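Local coordinates for protein esterase LipW (Mycobacterium marinum, PDB 3QH4) that probably hydrolyses ester bonds, as an esterase with the alpha/beta hydrolase fold, at residues Val89-Ala93 and Asp104-Cys108; Val73-Arg79 and Cys117-Asp123; Phe189-Pro195 and Leu247-Thr253; Phe29-Ile34 and Gly94-Leu98. All blocks are in the same frame, centred on the assembly; numbering follows the deposited sequence.

The four contacts illustrate how an alpha/beta hydrolase frames its central sheet and the probable active site at the end of its strands. Contacts 2 and 3 are strand pairings in that sheet, their centres about 18 Å apart. Contact 1 lies between them, its centre about 8 Å from that of contact 2 and 14 Å from that of contact 3, and ties a strand to the helix that follows it. Contacts 1 and 2 also meet through a probable hydrogen bond of 2.8 Å between His105 ND1 and Tyr78 OH. Segment 94-98 of contact 4 directly follows segment 89-93 of contact 1, the two centres about 18 Å apart. Ala93 touches Ser166, and Gln194 touches Asp258 and His288, the likely catalytic triad.

Contact 1 (Val89-Ala93 and Asp104-Cys108); sequences VYCHA and DHRQC
Tyr90 and Asp104 meet through a single oxygen. Tyr90 OH donates a hydrogen bond to Asp104 OD2 (2.6 Å), and the backbone Ala93 N reaches the same OD2 from 2.9 Å. The two donors come to OD2 from opposite faces of the carboxylate, each well out of its plane, so that one oxygen is clamped from both sides. Such a double grip would be expected to stabilise a negative charge on this buried group. Relative to the ring, OD2 lies at the edge and in the plane; ring and carboxylate are turned 66° against each other. With CG anti to the backbone N (chi1 -180°), the tyrosine stretches from its strand toward the helix start.

This is the strand-to-helix step of a beta-alpha-beta unit in the alpha/beta hydrolase fold: strand 85-91 leads through a loop into helix 105-115, which returns to strand 118-122. Asp104 occupies the N-cap position of the helix, yet its carboxylate makes no capping bond and serves Tyr90 of the strand and Ala93 of the loop after it.

One turn on, Cys108 SG sits over a face of the Tyr90 ring, 4.0 Å from its centroid and 30° off the normal, a sulfur-aromatic contact that is closest at Tyr90 CD2 (3.5 Å). Gln107 uses its aliphatic part here, CG lying 3.4 Å from Tyr90 OH, while its amide NE2 bonds to Gln307.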
loop_
_atom_site.group_PDB
_atom_site.type_symbol
_atom_site.label_atom_id
_atom_site.label_comp_id
_atom_site.label_asym_id
_atom_site.label_seq_id
_atom_site.Cartn_x
_atom_site.Cartn_y
_atom_site.Cartn_z
ATOM N N VAL A 89 10.449 -2.947 -1.401
ATOM C CA VAL A 89 9.918 -2.101 -2.474
ATOM C C VAL A 89 8.479 -1.805 -2.098
ATOM O O VAL A 89 7.708 -2.738 -1.924
ATOM C CB VAL A 89 9.978 -2.813 -3.842
ATOM C CG1 VAL A 89 9.201 -2.024 -4.899
ATOM C CG2 VAL A 89 11.468 -3.023 -4.239
ATOM N N TYR A 90 8.144 -0.519 -1.947
ATOM C CA TYR A 90 6.858 -0.076 -1.383
ATOM C C TYR A 90 6.035 0.719 -2.393
ATOM O O TYR A 90 6.607 1.555 -3.129
ATOM C CB TYR A 90 7.105 0.813 -0.142
ATOM C CG TYR A 90 5.830 1.302 0.488
ATOM C CD1 TYR A 90 5.213 0.550 1.526
ATOM C CD2 TYR A 90 5.243 2.511 0.081
ATOM C CE1 TYR A 90 4.032 1.013 2.104
ATOM C CE2 TYR A 90 4.054 2.982 0.655
ATOM C CZ TYR A 90 3.460 2.222 1.651
ATOM O OH TYR A 90 2.285 2.639 2.217
ATOM N N CYS A 91 4.720 0.466 -2.426
ATOM C CA CYS A 91 3.765 1.211 -3.285
ATOM C C CYS A 91 2.689 1.852 -2.425
ATOM O O CYS A 91 2.044 1.166 -1.632
ATOM C CB CYS A 91 3.103 0.283 -4.321
ATOM S SG CYS A 91 4.271 -0.276 -5.531
ATOM N N HIS A 92 2.524 3.175 -2.579
ATOM C CA HIS A 92 1.611 3.985 -1.741
ATOM C C HIS A 92 0.100 3.793 -2.022
ATOM O O HIS A 92 -0.296 3.234 -3.033
ATOM C CB HIS A 92 1.965 5.471 -1.894
ATOM C CG HIS A 92 1.696 6.023 -3.264
ATOM N ND1 HIS A 92 0.437 6.416 -3.663
ATOM C CD2 HIS A 92 2.515 6.260 -4.320
ATOM C CE1 HIS A 92 0.484 6.851 -4.912
ATOM N NE2 HIS A 92 1.741 6.780 -5.326
ATOM N N ALA A 93 -0.711 4.275 -1.092
ATOM C CA ALA A 93 -2.175 4.252 -1.158
ATOM C C ALA A 93 -2.705 5.331 -2.087
ATOM O O ALA A 93 -1.957 6.241 -2.491
ATOM C CB ALA A 93 -2.734 4.463 0.259
ATOM N N ASP A 104 2.540 8.417 1.419
ATOM C CA ASP A 104 2.788 7.454 2.485
ATOM C C ASP A 104 4.214 7.612 3.008
ATOM O O ASP A 104 4.852 6.646 3.451
ATOM C CB ASP A 104 2.595 6.027 1.948
ATOM C CG ASP A 104 1.124 5.649 1.809
ATOM O OD1 ASP A 104 0.247 6.403 2.288
ATOM O OD2 ASP A 104 0.879 4.550 1.281
ATOM N N HIS A 105 4.726 8.842 2.947
ATOM C CA HIS A 105 6.091 9.116 3.469
ATOM C C HIS A 105 6.235 8.676 4.946
ATOM O O HIS A 105 7.228 8.048 5.292
ATOM C CB HIS A 105 6.369 10.607 3.273
ATOM C CG HIS A 105 7.740 11.065 3.678
ATOM N ND1 HIS A 105 8.884 10.737 2.975
ATOM C CD2 HIS A 105 8.131 11.908 4.662
ATOM C CE1 HIS A 105 9.927 11.320 3.545
ATOM N NE2 HIS A 105 9.497 12.049 4.560
ATOM N N ARG A 106 5.246 8.983 5.781
ATOM C CA ARG A 106 5.319 8.601 7.196
ATOM C C ARG A 106 5.426 7.076 7.318
ATOM O O ARG A 106 6.260 6.571 8.062
ATOM C CB ARG A 106 4.112 9.117 7.977
ATOM C CG ARG A 106 4.144 8.755 9.474
ATOM C CD ARG A 106 5.334 9.364 10.221
ATOM N NE ARG A 106 5.229 9.130 11.674
ATOM C CZ ARG A 106 4.523 9.878 12.517
ATOM N NH1 ARG A 106 3.798 10.925 12.079
ATOM N NH2 ARG A 106 4.510 9.555 13.816
ATOM N N GLN A 107 4.559 6.348 6.600
ATOM C CA GLN A 107 4.599 4.893 6.630
ATOM C C GLN A 107 5.986 4.360 6.267
ATOM O O GLN A 107 6.484 3.423 6.906
ATOM C CB GLN A 107 3.505 4.338 5.696
ATOM C CG GLN A 107 3.568 2.807 5.343
ATOM C CD GLN A 107 3.145 1.893 6.517
ATOM O OE1 GLN A 107 2.012 1.396 6.551
ATOM N NE2 GLN A 107 4.063 1.648 7.443
ATOM N N CYS A 108 6.604 4.957 5.236
ATOM C CA CYS A 108 7.914 4.504 4.760
ATOM C C CYS A 108 8.965 4.752 5.833
ATOM O O CYS A 108 9.823 3.886 6.062
ATOM C CB CYS A 108 8.303 5.187 3.433
ATOM S SG CYS A 108 7.311 4.566 2.038
#

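Contact 2 (Val73-Arg79 and Cys117-Asp123); sequences VPVRIYR and CAVVSVD
Val73-Arg79 and Cys117-Asp123 pair as antiparallel strands within the central sheet, their axes 4.6 Å apart. In the alpha/beta hydrolase fold this sheet is mostly parallel, and strand 72-79 is the second, reversed strand, lying here between strands 59-66 and 118-122. Five backbone hydrogen bonds join the pair, with Arg76-Ser121 and Tyr78-Val119 as the hydrogen-bonded pairs; Ser121 N to Arg76 O, at 2.9 Å, is almost straight.

The two faces differ in character. On one, Val75 and Ile77 mesh with Val120, whose two methyls divide the work: CG1 touches Val75 CB at 3.9 Å, and CG2 runs alongside Ile77 CG2. Helix 134-148 and Phe155 cover this side.

The other face, against helix 105-115, carries Tyr78. Its CG stands beside the backbone N (chi1 -57°), which lays the ring along the neighbouring strand, edge-on to Val119 O with CD1 3.4 Å from it, and CE1 4.0 Å from Ser121 CB. The phenol oxygen is held by His105 ND1 of the covering helix. A water then bridges the strands, 3.0 Å from Tyr78 OH and 2.7 Å from Ser121 OG.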
loop_
_atom_site.group_PDB
_atom_site.type_symbol
_atom_site.label_atom_id
_atom_site.label_comp_id
_atom_site.label_asym_id
_atom_site.label_seq_id
_atom_site.Cartn_x
_atom_site.Cartn_y
_atom_site.Cartn_z
ATOM N N VAL A 73 10.716 6.330 -13.803
ATOM C CA VAL A 73 9.797 6.171 -12.703
ATOM C C VAL A 73 10.551 6.776 -11.509
ATOM O O VAL A 73 11.608 6.273 -11.166
ATOM C CB VAL A 73 9.510 4.661 -12.469
ATOM C CG1 VAL A 73 8.678 4.469 -11.187
ATOM C CG2 VAL A 73 8.799 4.053 -13.714
ATOM N N PRO A 74 10.039 7.874 -10.914
ATOM C CA PRO A 74 10.699 8.427 -9.715
ATOM C C PRO A 74 10.547 7.480 -8.533
ATOM O O PRO A 74 9.570 6.725 -8.455
ATOM C CB PRO A 74 9.941 9.719 -9.428
ATOM C CG PRO A 74 9.243 10.056 -10.746
ATOM C CD PRO A 74 8.902 8.700 -11.341
ATOM N N VAL A 75 11.549 7.501 -7.670
ATOM C CA VAL A 75 11.545 6.705 -6.451
ATOM C C VAL A 75 12.027 7.565 -5.299
ATOM O O VAL A 75 12.731 8.572 -5.498
ATOM C CB VAL A 75 12.412 5.417 -6.559
ATOM C CG1 VAL A 75 11.789 4.402 -7.557
ATOM C CG2 VAL A 75 13.878 5.753 -6.922
ATOM N N ARG A 76 11.619 7.187 -4.094
ATOM C CA ARG A 76 12.203 7.767 -2.884
ATOM C C ARG A 76 12.857 6.640 -2.105
ATOM O O ARG A 76 12.233 5.619 -1.823
ATOM C CB ARG A 76 11.148 8.483 -2.037
ATOM C CG ARG A 76 11.750 9.116 -0.754
ATOM C CD ARG A 76 10.831 10.183 -0.176
ATOM N NE ARG A 76 10.676 11.321 -1.091
ATOM C CZ ARG A 76 9.707 12.226 -1.011
ATOM N NH1 ARG A 76 8.766 12.152 -0.061
ATOM N NH2 ARG A 76 9.686 13.232 -1.900
ATOM N N ILE A 77 14.120 6.835 -1.754
ATOM C CA ILE A 77 14.857 5.779 -1.080
ATOM C C ILE A 77 15.093 6.178 0.372
ATOM O O ILE A 77 15.661 7.250 0.645
ATOM C CB ILE A 77 16.186 5.465 -1.796
ATOM C CG1 ILE A 77 15.929 5.192 -3.284
ATOM C CG2 ILE A 77 16.876 4.236 -1.158
ATOM C CD1 ILE A 77 17.201 5.092 -4.121
ATOM N N TYR A 78 14.679 5.289 1.276
ATOM C CA TYR A 78 14.818 5.492 2.720
ATOM C C TYR A 78 15.854 4.514 3.220
ATOM O O TYR A 78 15.788 3.335 2.889
ATOM C CB TYR A 78 13.474 5.211 3.417
ATOM C CG TYR A 78 12.311 6.041 2.928
ATOM C CD1 TYR A 78 11.666 5.736 1.723
ATOM C CD2 TYR A 78 11.828 7.098 3.693
ATOM C CE1 TYR A 78 10.586 6.481 1.293
ATOM C CE2 TYR A 78 10.748 7.851 3.287
ATOM C CZ TYR A 78 10.133 7.533 2.081
ATOM O OH TYR A 78 9.067 8.268 1.686
ATOM N N ARG A 79 16.860 4.988 3.973
ATOM C CA ARG A 79 17.873 4.060 4.461
ATOM C C ARG A 79 18.005 4.210 5.987
ATOM O O ARG A 79 18.334 5.296 6.504
ATOM C CB ARG A 79 19.217 4.252 3.747
ATOM C CG ARG A 79 19.181 3.990 2.221
ATOM C CD ARG A 79 20.529 4.285 1.630
ATOM N NE ARG A 79 20.725 3.767 0.282
ATOM C CZ ARG A 79 20.545 4.482 -0.826
ATOM N NH1 ARG A 79 20.123 5.745 -0.751
ATOM N NH2 ARG A 79 20.770 3.928 -2.019
ATOM N N CYS A 117 15.918 -1.256 7.873
ATOM C CA CYS A 117 16.043 -1.634 6.479
ATOM C C CYS A 117 16.015 -0.402 5.596
ATOM O O CYS A 117 15.887 0.743 6.070
ATOM C CB CYS A 117 14.910 -2.604 6.055
ATOM S SG CYS A 117 13.229 -1.808 6.036
ATOM N N ALA A 118 16.155 -0.657 4.299
ATOM C CA ALA A 118 15.930 0.352 3.272
ATOM C C ALA A 118 14.532 0.137 2.683
ATOM O O ALA A 118 14.007 -0.995 2.646
ATOM C CB ALA A 118 16.986 0.225 2.158
ATOM N N VAL A 119 13.929 1.236 2.257
ATOM C CA VAL A 119 12.636 1.171 1.574
ATOM C C VAL A 119 12.791 1.964 0.271
ATOM O O VAL A 119 13.323 3.086 0.269
ATOM C CB VAL A 119 11.520 1.794 2.446
ATOM C CG1 VAL A 119 10.163 1.808 1.703
ATOM C CG2 VAL A 119 11.367 1.024 3.795
ATOM N N VAL A 120 12.314 1.391 -0.823
ATOM C CA VAL A 120 12.279 2.128 -2.101
ATOM C C VAL A 120 10.808 2.291 -2.451
ATOM O O VAL A 120 10.123 1.303 -2.758
ATOM C CB VAL A 120 13.064 1.406 -3.208
ATOM C CG1 VAL A 120 13.015 2.150 -4.550
ATOM C CG2 VAL A 120 14.536 1.223 -2.773
ATOM N N SER A 121 10.341 3.546 -2.410
ATOM C CA SER A 121 8.932 3.854 -2.647
ATOM C C SER A 121 8.753 4.253 -4.116
ATOM O O SER A 121 9.514 5.102 -4.632
ATOM C CB SER A 121 8.489 4.983 -1.703
ATOM O OG SER A 121 7.156 5.369 -1.979
ATOM N N VAL A 122 7.739 3.660 -4.757
ATOM C CA VAL A 122 7.516 3.806 -6.210
ATOM C C VAL A 122 6.522 4.925 -6.533
ATOM O O VAL A 122 5.378 4.897 -6.040
ATOM C CB VAL A 122 6.975 2.481 -6.824
ATOM C CG1 VAL A 122 6.792 2.615 -8.362
ATOM C CG2 VAL A 122 7.862 1.308 -6.512
ATOM N N ASP A 123 6.942 5.900 -7.339
ATOM C CA ASP A 123 6.009 6.946 -7.786
ATOM C C ASP A 123 5.379 6.453 -9.081
ATOM O O ASP A 123 5.768 6.895 -10.184
ATOM C CB ASP A 123 6.756 8.269 -8.034
ATOM C CG ASP A 123 5.834 9.446 -8.247
ATOM O OD1 ASP A 123 4.623 9.347 -7.990
ATOM O OD2 ASP A 123 6.350 10.518 -8.667
HETATM O O HOH W 1 6.945 7.437 -0.215
#

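Contact 3 (Phe189-Pro195 and Leu247-Thr253); sequences FQLLHQP and LPATLIT
The Phe189 ring folds over the neighbouring backbone. Ala249 O lies 3.4 Å above one ring face, displaced toward the rim, and the far corner of the ring, CZ, reaches Leu251 CB at 3.8 Å. Next along, Leu191 and Leu251 run side by side, CD1 of the former against CD2 of the latter.

On the opposite face, Gln190 places CG between its backbone N and carbonyl carbon (chi1 61°) and extends beyond it, passing at a slant across Thr250, whose OG1 is 3.1 Å from Gln190 CG. Its NE2 makes a weak bond to Pro248 O, which also accepts from Thr250 OG1 at 2.9 Å, so the Pro248 carbonyl has one sound and one weak donor.

At the C-terminal end of strand 189-193, the side chains of His193 and Thr253 cross at about a right angle. ND1 of His193 and OG1 of Thr253 share a 2.8 Å hydrogen bond at the ring edge, while Gln194 CG covers the centre of one ring face from 3.6 Å. With His193 NE2 hydrogen-bonded to Asp291 OD1, both ring nitrogens are engaged, which fixes the rotation of the ring. Beyond CG, the Gln194 amide is hydrogen-bonded at both ends, OE1 to Gly289 N and NE2 to Ser165 OG.

Two in-register parallel strands, 3° apart in direction, with Gln194 just after the first touching the probable catalytic residues Asp258 and His288, fit the alpha/beta hydrolase fold, whose active site lies at the carboxyl ends of its parallel strands.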
loop_
_atom_site.group_PDB
_atom_site.type_symbol
_atom_site.label_atom_id
_atom_site.label_comp_id
_atom_site.label_asym_id
_atom_site.label_seq_id
_atom_site.Cartn_x
_atom_site.Cartn_y
_atom_site.Cartn_z
ATOM N N PHE A 189 9.205 -11.730 1.643
ATOM C CA PHE A 189 8.114 -11.317 2.505
ATOM C C PHE A 189 7.244 -10.324 1.776
ATOM O O PHE A 189 7.768 -9.522 0.987
ATOM C CB PHE A 189 8.656 -10.645 3.770
ATOM C CG PHE A 189 7.656 -10.587 4.899
ATOM C CD1 PHE A 189 7.477 -11.690 5.736
ATOM C CD2 PHE A 189 6.905 -9.429 5.128
ATOM C CE1 PHE A 189 6.558 -11.636 6.795
ATOM C CE2 PHE A 189 5.950 -9.377 6.156
ATOM C CZ PHE A 189 5.785 -10.485 7.002
ATOM N N GLN A 190 5.939 -10.361 2.051
ATOM C CA GLN A 190 5.033 -9.316 1.534
ATOM C C GLN A 190 4.237 -8.704 2.675
ATOM O O GLN A 190 3.628 -9.415 3.499
ATOM C CB GLN A 190 4.092 -9.850 0.426
ATOM C CG GLN A 190 3.144 -10.980 0.832
ATOM C CD GLN A 190 2.208 -11.407 -0.318
ATOM O OE1 GLN A 190 1.719 -10.580 -1.107
ATOM N NE2 GLN A 190 2.026 -12.716 -0.452
ATOM N N LEU A 191 4.175 -7.380 2.681
ATOM C CA LEU A 191 3.463 -6.670 3.754
ATOM C C LEU A 191 2.325 -5.891 3.111
ATOM O O LEU A 191 2.557 -4.996 2.287
ATOM C CB LEU A 191 4.445 -5.733 4.483
ATOM C CG LEU A 191 3.887 -4.964 5.681
ATOM C CD1 LEU A 191 4.998 -4.784 6.719
ATOM C CD2 LEU A 191 3.337 -3.612 5.214
ATOM N N LEU A 192 1.103 -6.321 3.403
ATOM C CA LEU A 192 -0.090 -5.783 2.728
ATOM C C LEU A 192 -0.947 -5.070 3.781
ATOM O O LEU A 192 -1.677 -5.711 4.567
ATOM C CB LEU A 192 -0.888 -6.901 2.041
ATOM C CG LEU A 192 -0.109 -7.850 1.130
ATOM C CD1 LEU A 192 -1.008 -8.969 0.620
ATOM C CD2 LEU A 192 0.506 -7.102 -0.066
ATOM N N HIS A 193 -0.835 -3.751 3.814
ATOM C CA HIS A 193 -1.682 -2.973 4.717
ATOM C C HIS A 193 -2.987 -2.540 4.051
ATOM O O HIS A 193 -2.977 -1.920 2.982
ATOM C CB HIS A 193 -0.909 -1.773 5.310
ATOM C CG HIS A 193 -1.747 -0.907 6.203
ATOM N ND1 HIS A 193 -2.544 -1.426 7.203
ATOM C CD2 HIS A 193 -1.899 0.441 6.257
ATOM C CE1 HIS A 193 -3.167 -0.436 7.823
ATOM N NE2 HIS A 193 -2.803 0.704 7.260
ATOM N N GLN A 194 -4.089 -2.856 4.736
ATOM C CA GLN A 194 -5.468 -2.593 4.291
ATOM C C GLN A 194 -5.595 -2.722 2.755
ATOM O O GLN A 194 -6.073 -1.784 2.100
ATOM C CB GLN A 194 -5.945 -1.210 4.833
ATOM C CG GLN A 194 -5.010 -0.052 4.427
ATOM C CD GLN A 194 -5.371 1.304 4.976
ATOM O OE1 GLN A 194 -6.217 1.436 5.860
ATOM N NE2 GLN A 194 -4.700 2.336 4.462
ATOM N N PRO A 195 -5.184 -3.882 2.203
ATOM C CA PRO A 195 -5.085 -4.025 0.732
ATOM C C PRO A 195 -6.411 -4.063 -0.026
ATOM O O PRO A 195 -7.418 -4.604 0.448
ATOM C CB PRO A 195 -4.356 -5.356 0.547
ATOM C CG PRO A 195 -4.766 -6.197 1.789
ATOM C CD PRO A 195 -4.777 -5.128 2.898
ATOM N N LEU A 247 3.409 -18.301 -2.554
ATOM C CA LEU A 247 3.583 -16.866 -2.303
ATOM C C LEU A 247 4.414 -16.638 -1.035
ATOM O O LEU A 247 4.462 -17.520 -0.156
ATOM C CB LEU A 247 2.226 -16.164 -2.199
ATOM C CG LEU A 247 1.444 -16.140 -3.516
ATOM C CD1 LEU A 247 0.044 -15.544 -3.297
ATOM C CD2 LEU A 247 2.182 -15.326 -4.620
ATOM N N PRO A 248 5.102 -15.478 -0.951
ATOM C CA PRO A 248 5.940 -15.176 0.211
ATOM C C PRO A 248 5.121 -15.048 1.491
ATOM O O PRO A 248 3.945 -14.649 1.443
ATOM C CB PRO A 248 6.590 -13.825 -0.120
ATOM C CG PRO A 248 6.072 -13.411 -1.437
ATOM C CD PRO A 248 5.117 -14.410 -1.968
ATOM N N ALA A 249 5.762 -15.397 2.606
ATOM C CA ALA A 249 5.252 -15.086 3.935
ATOM C C ALA A 249 4.676 -13.667 3.978
ATOM O O ALA A 249 5.212 -12.743 3.353
ATOM C CB ALA A 249 6.346 -15.245 4.947
ATOM N N THR A 250 3.567 -13.517 4.694
ATOM C CA THR A 250 2.723 -12.322 4.576
ATOM C C THR A 250 2.371 -11.734 5.946
ATOM O O THR A 250 2.156 -12.502 6.905
ATOM C CB THR A 250 1.414 -12.719 3.851
ATOM O OG1 THR A 250 1.740 -13.160 2.526
ATOM C CG2 THR A 250 0.403 -11.531 3.746
ATOM N N LEU A 251 2.351 -10.391 6.027
ATOM C CA LEU A 251 1.643 -9.670 7.091
ATOM C C LEU A 251 0.529 -8.935 6.388
ATOM O O LEU A 251 0.781 -8.184 5.439
ATOM C CB LEU A 251 2.533 -8.662 7.819
ATOM C CG LEU A 251 1.746 -7.732 8.751
ATOM C CD1 LEU A 251 1.135 -8.495 9.980
ATOM C CD2 LEU A 251 2.679 -6.599 9.241
ATOM N N ILE A 252 -0.701 -9.151 6.849
ATOM C CA ILE A 252 -1.847 -8.467 6.249
ATOM C C ILE A 252 -2.702 -7.852 7.349
ATOM O O ILE A 252 -3.075 -8.532 8.314
ATOM C CB ILE A 252 -2.615 -9.434 5.284
ATOM C CG1 ILE A 252 -3.809 -8.726 4.628
ATOM C CG2 ILE A 252 -3.105 -10.711 6.005
ATOM C CD1 ILE A 252 -4.491 -9.587 3.495
ATOM N N THR A 253 -3.045 -6.568 7.191
ATOM C CA THR A 253 -3.675 -5.830 8.274
ATOM C C THR A 253 -4.866 -5.032 7.732
ATOM O O THR A 253 -4.905 -4.706 6.529
ATOM C CB THR A 253 -2.651 -4.853 8.910
ATOM O OG1 THR A 253 -2.010 -4.074 7.881
ATOM C CG2 THR A 253 -1.580 -5.614 9.705
#

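Contact 4 (Phe29-Ile34 and Gly94-Leu98); sequences FTAESI and GGFAL
Gly94 O accepts two backbone hydrogen bonds, from Ala97 N at 3.1 Å and Leu98 N at 2.9 Å, both from the same face of its carbonyl plane, and it also meets the edge of the Phe29 ring. The tight turn thus closed belongs to the loop after strand 85-91; its sequence, His-Ala-Gly-Gly, corresponds to the HGGG motif of the hormone-sensitive lipase family, with alanine at its second position, and probably helps to form the oxyanion hole here.

Phe29 approaches that loop edge-first. Gly94 O and Gly95 O both lie in the ring plane, the latter 3.5 Å from CE2, so the slightly positive rim faces two carbonyl oxygens. Having no side chain, Gly95 lets the ring come this close. At another part of the rim, CE1 touches Leu98 CD1 at 3.8 Å, the two side chains lying alongside and pointing opposite ways. Phe214 adds an edge-to-face partner for the ring.

Ile34, in the first turn of helix 31-56, completes the patch. Its CD1 sits over the centre of a Phe29 ring face, and its CG2 packs against Leu98 CD2 at 3.9 Å. Arg38 NE, on the same helix, is hydrogen-bonded to Ala97 O. Ala97 CB fits in the angle where the two meet, 3.9 Å from Phe29 CZ and 3.7 Å from Ile34 CD1.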
loop_
_atom_site.group_PDB
_atom_site.type_symbol
_atom_site.label_atom_id
_atom_site.label_comp_id
_atom_site.label_asym_id
_atom_site.label_seq_id
_atom_site.Cartn_x
_atom_site.Cartn_y
_atom_site.Cartn_z
ATOM N N PHE A 29 -15.002 9.868 -5.335
ATOM C CA PHE A 29 -13.976 9.270 -6.201
ATOM C C PHE A 29 -14.344 9.336 -7.673
ATOM O O PHE A 29 -13.885 8.525 -8.465
ATOM C CB PHE A 29 -13.644 7.826 -5.775
ATOM C CG PHE A 29 -12.168 7.487 -5.891
ATOM C CD1 PHE A 29 -11.237 8.179 -5.140
ATOM C CD2 PHE A 29 -11.731 6.454 -6.731
ATOM C CE1 PHE A 29 -9.857 7.881 -5.238
ATOM C CE2 PHE A 29 -10.348 6.137 -6.835
ATOM C CZ PHE A 29 -9.434 6.852 -6.066
ATOM N N THR A 30 -15.158 10.331 -8.043
ATOM C CA THR A 30 -15.370 10.611 -9.474
ATOM C C THR A 30 -14.082 11.170 -10.074
ATOM O O THR A 30 -13.237 11.693 -9.351
ATOM C CB THR A 30 -16.521 11.641 -9.705
ATOM O OG1 THR A 30 -16.196 12.876 -9.051
ATOM C CG2 THR A 30 -17.850 11.097 -9.199
ATOM N N ALA A 31 -13.938 11.056 -11.392
ATOM C CA ALA A 31 -12.774 11.594 -12.091
ATOM C C ALA A 31 -12.546 13.086 -11.815
ATOM O O ALA A 31 -11.426 13.487 -11.533
ATOM C CB ALA A 31 -12.898 11.336 -13.598
ATOM N N GLU A 32 -13.599 13.902 -11.879
ATOM C CA GLU A 32 -13.482 15.340 -11.566
ATOM C C GLU A 32 -12.982 15.630 -10.153
ATOM O O GLU A 32 -12.136 16.521 -9.936
ATOM C CB GLU A 32 -14.823 16.057 -11.807
ATOM N N SER A 33 -13.513 14.872 -9.185
ATOM C CA SER A 33 -13.098 15.015 -7.804
ATOM C C SER A 33 -11.643 14.598 -7.618
ATOM O O SER A 33 -10.900 15.249 -6.877
ATOM C CB SER A 33 -14.037 14.218 -6.881
ATOM O OG SER A 33 -13.581 14.248 -5.534
ATOM N N ILE A 34 -11.238 13.522 -8.306
ATOM C CA ILE A 34 -9.853 13.048 -8.248
ATOM C C ILE A 34 -8.863 14.153 -8.598
ATOM O O ILE A 34 -7.879 14.333 -7.921
ATOM C CB ILE A 34 -9.656 11.770 -9.114
ATOM C CG1 ILE A 34 -10.199 10.560 -8.330
ATOM C CG2 ILE A 34 -8.190 11.557 -9.508
ATOM C CD1 ILE A 34 -10.508 9.285 -9.186
ATOM N N GLY A 94 -4.000 5.274 -2.419
ATOM C CA GLY A 94 -4.527 6.348 -3.256
ATOM C C GLY A 94 -5.503 5.839 -4.287
ATOM O O GLY A 94 -5.822 6.562 -5.208
ATOM N N GLY A 95 -5.986 4.610 -4.111
ATOM C CA GLY A 95 -7.014 4.055 -5.032
ATOM C C GLY A 95 -6.633 4.020 -6.499
ATOM O O GLY A 95 -7.522 4.081 -7.381
ATOM N N PHE A 96 -5.331 3.849 -6.753
ATOM C CA PHE A 96 -4.729 3.821 -8.117
ATOM C C PHE A 96 -4.748 5.164 -8.847
ATOM O O PHE A 96 -4.128 5.261 -9.913
ATOM C CB PHE A 96 -5.347 2.760 -9.072
ATOM C CG PHE A 96 -5.461 1.415 -8.469
ATOM C CD1 PHE A 96 -4.342 0.598 -8.361
ATOM C CD2 PHE A 96 -6.693 0.971 -7.986
ATOM C CE1 PHE A 96 -4.445 -0.679 -7.767
ATOM C CE2 PHE A 96 -6.812 -0.300 -7.419
ATOM C CZ PHE A 96 -5.678 -1.122 -7.292
ATOM N N ALA A 97 -5.445 6.150 -8.278
ATOM C CA ALA A 97 -5.666 7.450 -8.940
ATOM C C ALA A 97 -5.014 8.653 -8.256
ATOM O O ALA A 97 -4.921 9.746 -8.864
ATOM C CB ALA A 97 -7.156 7.695 -9.058
ATOM N N LEU A 98 -4.634 8.506 -6.985
ATOM C CA LEU A 98 -4.090 9.640 -6.216
ATOM C C LEU A 98 -2.690 9.354 -5.716
ATOM O O LEU A 98 -2.289 8.182 -5.597
ATOM C CB LEU A 98 -4.954 9.930 -4.980
ATOM C CG LEU A 98 -6.441 10.138 -5.186
ATOM C CD1 LEU A 98 -7.180 10.211 -3.851
ATOM C CD2 LEU A 98 -6.563 11.429 -5.975
#